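PDB 6SKI: putative type VI secretion protein from Escherichia coli, which binds the VgrG spike of the type VI secretion system and probably acts as a toxic phospholipase effector. Local coordinates for residues G97-N101 / I102-N106; T161-A164 / M165-T169. All coordinates share one frame; numbering follows the deposited sequence.

Contact 1: G97-N101 / I102-N106; sequences GYYSN and IHWLN
Leu105 N donates to Asn101 O at 2.9 Å in the first turn of helix 101-108, and one residue earlier Trp104 N reaches Ser100 O in a weak bond of 3.5 Å. The two backbone bonds mark a helix N-terminus, with Ser100 at the N-cap position; its hydroxyl makes no capping bond and is instead hydrogen-bonded to Asp44. The amide ND2 of Asn101 is likewise used outside the turn, on the carbonyl of Ala417. Outside these bonds lies an aromatic cluster of Tyr99, His103 and Trp104. The rings of Tyr99 and His103 stack face to face, their centroids 3.9 Å apart and their planes only 9° from parallel, four residues apart across the start of the helix. With chi1 at 178°, His103 turns its imidazole away from its own N and back beside the incoming chain, where CE1 sits over the middle of the phenol ring. Trp104 meets the same tyrosine differently: an edge of Tyr99 is turned toward the indole face in an offset edge-to-face pair, planes at 77°, and CD2 of Tyr99 lies 4.0 Å from CZ2 of Trp104. Around the turn, Ile102 and Leu105 touch Phe42 and Phe194 of the central sheet, while Trp104 and Leu105 meet Leu421 of helix 416-431. The carbonyl oxygen of Ser100 comes to 3.0 Å from CD1 of Trp104, oblique to the ring.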
loop_
_atom_site.group_PDB
_atom_site.type_symbol
_atom_site.label_atom_id
_atom_site.label_comp_id
_atom_site.label_asym_id
_atom_site.label_seq_id
_atom_site.Cartn_x
_atom_site.Cartn_y
_atom_site.Cartn_z
ATOM N N GLY A 97 -5.037 10.690 -6.524
ATOM C CA GLY A 97 -5.805 10.175 -5.414
ATOM C C GLY A 97 -5.755 11.086 -4.206
ATOM O O GLY A 97 -5.128 12.143 -4.202
ATOM N N TYR A 98 -6.440 10.655 -3.160
ATOM C CA TYR A 98 -6.491 11.364 -1.894
ATOM C C TYR A 98 -5.680 10.590 -0.863
ATOM O O TYR A 98 -5.107 9.540 -1.152
ATOM C CB TYR A 98 -7.943 11.549 -1.452
ATOM C CG TYR A 98 -8.157 12.576 -0.366
ATOM C CD1 TYR A 98 -7.660 13.860 -0.489
ATOM C CD2 TYR A 98 -8.877 12.260 0.775
ATOM C CE1 TYR A 98 -7.862 14.797 0.499
ATOM C CE2 TYR A 98 -9.086 13.190 1.765
ATOM C CZ TYR A 98 -8.577 14.457 1.623
ATOM O OH TYR A 98 -8.783 15.387 2.612
ATOM N N TYR A 99 -5.631 11.127 0.349
ATOM C CA TYR A 99 -4.938 10.451 1.434
ATOM C C TYR A 99 -5.572 9.092 1.694
ATOM O O TYR A 99 -6.796 8.965 1.776
ATOM C CB TYR A 99 -4.990 11.310 2.693
ATOM C CG TYR A 99 -4.139 12.548 2.609
ATOM C CD1 TYR A 99 -2.817 12.476 2.201
ATOM C CD2 TYR A 99 -4.658 13.792 2.926
ATOM C CE1 TYR A 99 -2.035 13.603 2.120
ATOM C CE2 TYR A 99 -3.885 14.928 2.847
ATOM C CZ TYR A 99 -2.573 14.828 2.443
ATOM O OH TYR A 99 -1.794 15.958 2.362
ATOM N N SER A 100 -4.733 8.071 1.818
ATOM C CA SER A 100 -5.217 6.723 2.076
ATOM C C SER A 100 -5.439 6.555 3.572
ATOM O O SER A 100 -5.252 7.482 4.363
ATOM C CB SER A 100 -4.238 5.690 1.532
ATOM O OG SER A 100 -2.902 6.110 1.721
ATOM N N ASN A 101 -5.827 5.355 3.985
ATOM C CA ASN A 101 -5.987 5.063 5.398
ATOM C C ASN A 101 -4.659 4.771 6.071
ATOM O O ASN A 101 -4.570 4.855 7.298
ATOM C CB ASN A 101 -6.931 3.875 5.587
ATOM C CG ASN A 101 -8.382 4.284 5.598
ATOM O OD1 ASN A 101 -8.703 5.462 5.719
ATOM N ND2 ASN A 101 -9.270 3.313 5.460
ATOM N N ILE A 102 -3.625 4.454 5.293
ATOM C CA ILE A 102 -2.287 4.314 5.852
ATOM C C ILE A 102 -1.742 5.676 6.249
ATOM O O ILE A 102 -1.058 5.812 7.269
ATOM C CB ILE A 102 -1.368 3.594 4.849
ATOM C CG1 ILE A 102 -1.894 2.187 4.577
ATOM C CG2 ILE A 102 0.052 3.539 5.366
ATOM C CD1 ILE A 102 -1.986 1.338 5.812
ATOM N N HIS A 103 -2.057 6.709 5.469
ATOM C CA HIS A 103 -1.707 8.071 5.852
ATOM C C HIS A 103 -2.326 8.442 7.194
ATOM O O HIS A 103 -1.656 8.992 8.073
ATOM C CB HIS A 103 -2.164 9.045 4.769
ATOM C CG HIS A 103 -1.885 10.479 5.089
ATOM N ND1 HIS A 103 -2.817 11.301 5.683
ATOM C CD2 HIS A 103 -0.787 11.242 4.884
ATOM C CE1 HIS A 103 -2.300 12.504 5.843
ATOM N NE2 HIS A 103 -1.070 12.497 5.364
ATOM N N TRP A 104 -3.609 8.136 7.370
ATOM C CA TRP A 104 -4.300 8.508 8.598
ATOM C C TRP A 104 -3.832 7.664 9.773
ATOM O O TRP A 104 -3.748 8.157 10.901
ATOM C CB TRP A 104 -5.806 8.378 8.402
ATOM C CG TRP A 104 -6.338 9.321 7.384
ATOM C CD1 TRP A 104 -7.009 9.001 6.249
ATOM C CD2 TRP A 104 -6.238 10.748 7.403
ATOM N NE1 TRP A 104 -7.335 10.136 5.554
ATOM C CE2 TRP A 104 -6.872 11.224 6.244
ATOM C CE3 TRP A 104 -5.675 11.668 8.290
ATOM C CZ2 TRP A 104 -6.961 12.579 5.947
ATOM C CZ3 TRP A 104 -5.763 13.009 7.994
ATOM C CH2 TRP A 104 -6.400 13.453 6.832
ATOM N N LEU A 105 -3.534 6.388 9.533
ATOM C CA LEU A 105 -2.972 5.556 10.589
ATOM C C LEU A 105 -1.600 6.064 11.007
ATOM O O LEU A 105 -1.259 6.035 12.194
ATOM C CB LEU A 105 -2.885 4.107 10.121
ATOM C CG LEU A 105 -4.168 3.285 10.162
ATOM C CD1 LEU A 105 -3.947 1.967 9.461
ATOM C CD2 LEU A 105 -4.644 3.064 11.577
ATOM N N ASN A 106 -0.798 6.523 10.048
ATOM C CA ASN A 106 0.493 7.118 10.369
ATOM C C ASN A 106 0.317 8.386 11.193
ATOM O O ASN A 106 1.009 8.592 12.194
ATOM C CB ASN A 106 1.265 7.402 9.082
ATOM C CG ASN A 106 2.705 7.776 9.335
ATOM O OD1 ASN A 106 3.537 6.925 9.636
ATOM N ND2 ASN A 106 3.011 9.058 9.206
#

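Contact 2: T161-A164 / M165-T169; sequences TDEA and MERIT
Thr161, Asp162, Glu163 and Ala164 each give their carbonyl oxygen to the amide four residues on, the regular i to i+4 pattern of an alpha-helix, here in the N-terminal half of helix 156-178. The shortest of the four bonds runs from Ile168 N to Ala164 O at 2.8 Å. The longest, from Glu166 N to Asp162 O, measures 3.1 Å. Side-chain pairing along the helix is looser. Glu163 and Arg167 run side by side in the same direction, the glutamate chain extended beyond CG, and OE1 of Glu163 stands 3.6 Å from NH1 of Arg167 as a long salt bridge. OE1 lies over one guanidinium face, the carboxylate and guanidinium planes 72° apart, and no N-H points at it. The other oxygen, OE2, has a long, weak ion pair with Lys160. NH1 of Arg167 is hydrogen-bonded to the carbonyl of Tyr127, while OD1 of Asp162 forms a salt bridge with Arg209. On the apolar side, Ala164 and Ile168 rest on strand 22-43, and Met165 packs on Phe206 and Ile217. The chemistry implies a stretch of helix held by its backbone bonds, in which Glu163 and Arg167 attract by charge without a directed hydrogen bond; the Thr161 hydroxyl bonds back to the carbonyl of Val158, whereas Asp162 and Arg167 find partners beyond the helix.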
loop_
_atom_site.group_PDB
_atom_site.type_symbol
_atom_site.label_atom_id
_atom_site.label_comp_id
_atom_site.label_asym_id
_atom_site.label_seq_id
_atom_site.Cartn_x
_atom_site.Cartn_y
_atom_site.Cartn_z
ATOM N N THR A 161 10.262 -3.066 0.831
ATOM C CA THR A 161 10.743 -3.560 2.121
ATOM C C THR A 161 12.180 -3.117 2.392
ATOM O O THR A 161 12.538 -2.830 3.541
ATOM C CB THR A 161 10.616 -5.078 2.198
ATOM O OG1 THR A 161 11.506 -5.687 1.258
ATOM C CG2 THR A 161 9.192 -5.497 1.907
ATOM N N ASP A 162 12.999 -3.001 1.348
ATOM C CA ASP A 162 14.355 -2.485 1.532
ATOM C C ASP A 162 14.341 -1.006 1.911
ATOM O O ASP A 162 15.060 -0.573 2.829
ATOM C CB ASP A 162 15.163 -2.689 0.253
ATOM C CG ASP A 162 15.527 -4.139 0.019
ATOM O OD1 ASP A 162 14.778 -5.023 0.483
ATOM O OD2 ASP A 162 16.559 -4.396 -0.635
ATOM N N GLU A 163 13.516 -0.221 1.216
ATOM C CA GLU A 163 13.312 1.168 1.603
ATOM C C GLU A 163 12.790 1.263 3.026
ATOM O O GLU A 163 13.128 2.199 3.754
ATOM C CB GLU A 163 12.347 1.843 0.626
ATOM C CG GLU A 163 11.648 3.073 1.180
ATOM C CD GLU A 163 10.941 3.878 0.111
ATOM O OE1 GLU A 163 10.179 4.801 0.468
ATOM O OE2 GLU A 163 11.146 3.588 -1.086
ATOM N N ALA A 164 11.988 0.285 3.446
ATOM C CA ALA A 164 11.509 0.251 4.819
ATOM C C ALA A 164 12.650 0.024 5.793
ATOM O O ALA A 164 12.645 0.574 6.892
ATOM C CB ALA A 164 10.448 -0.834 4.981
ATOM N N MET A 165 13.627 -0.801 5.419
ATOM C CA MET A 165 14.792 -0.972 6.288
ATOM C C MET A 165 15.566 0.333 6.439
ATOM O O MET A 165 15.959 0.713 7.552
ATOM C CB MET A 165 15.714 -2.067 5.758
ATOM C CG MET A 165 14.998 -3.270 5.219
ATOM S SD MET A 165 14.701 -4.496 6.491
ATOM C CE MET A 165 13.359 -5.421 5.756
ATOM N N GLU A 166 15.790 1.039 5.330
ATOM C CA GLU A 166 16.492 2.321 5.431
ATOM C C GLU A 166 15.696 3.328 6.259
ATOM O O GLU A 166 16.263 4.086 7.060
ATOM C CB GLU A 166 16.800 2.885 4.046
ATOM C CG GLU A 166 17.836 2.091 3.265
ATOM C CD GLU A 166 17.252 1.330 2.096
ATOM O OE1 GLU A 166 17.548 0.123 1.971
ATOM O OE2 GLU A 166 16.512 1.939 1.295
ATOM N N ARG A 167 14.376 3.338 6.094
ATOM C CA ARG A 167 13.541 4.254 6.856
ATOM C C ARG A 167 13.475 3.859 8.330
ATOM O O ARG A 167 13.328 4.723 9.200
ATOM C CB ARG A 167 12.154 4.312 6.227
ATOM C CG ARG A 167 12.094 5.063 4.918
ATOM C CD ARG A 167 11.675 6.504 5.142
ATOM N NE ARG A 167 12.013 7.351 4.004
ATOM C CZ ARG A 167 11.156 7.694 3.049
ATOM N NH1 ARG A 167 9.904 7.263 3.092
ATOM N NH2 ARG A 167 11.552 8.470 2.049
ATOM N N ILE A 168 13.583 2.563 8.629
ATOM C CA ILE A 168 13.695 2.111 10.012
ATOM C C ILE A 168 14.974 2.639 10.635
ATOM O O ILE A 168 14.983 3.093 11.786
ATOM C CB ILE A 168 13.645 0.574 10.076
ATOM C CG1 ILE A 168 12.215 0.066 9.946
ATOM C CG2 ILE A 168 14.264 0.066 11.368
ATOM C CD1 ILE A 168 12.138 -1.376 9.525
ATOM N N THR A 169 16.073 2.590 9.882
ATOM C CA THR A 169 17.323 3.163 10.371
ATOM C C THR A 169 17.153 4.648 10.667
ATOM O O THR A 169 17.580 5.137 11.720
ATOM C CB THR A 169 18.438 2.942 9.349
ATOM O OG1 THR A 169 18.899 1.591 9.429
ATOM C CG2 THR A 169 19.602 3.875 9.609
#

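How the contacts relate
Contact 1 closes before contact 2 opens, and between them the chain runs through strand 121-128 and helix 144-154. Their centres lie about 19 Å apart and their nearest atoms about 9 Å, so they do not touch. What they share is the mixed, largely parallel sheet, and above all strand 22-43. Helix 101-108 meets Phe42 of that strand, whereas helix 156-178 meets Ile39, Ile41 and Phe43; this alternation is consistent with the two helices lying on opposite faces of the sheet, as in the alpha/beta-hydrolase fold to which the catalytic domain belongs by family. Contact 1 lies nearer the chain centre.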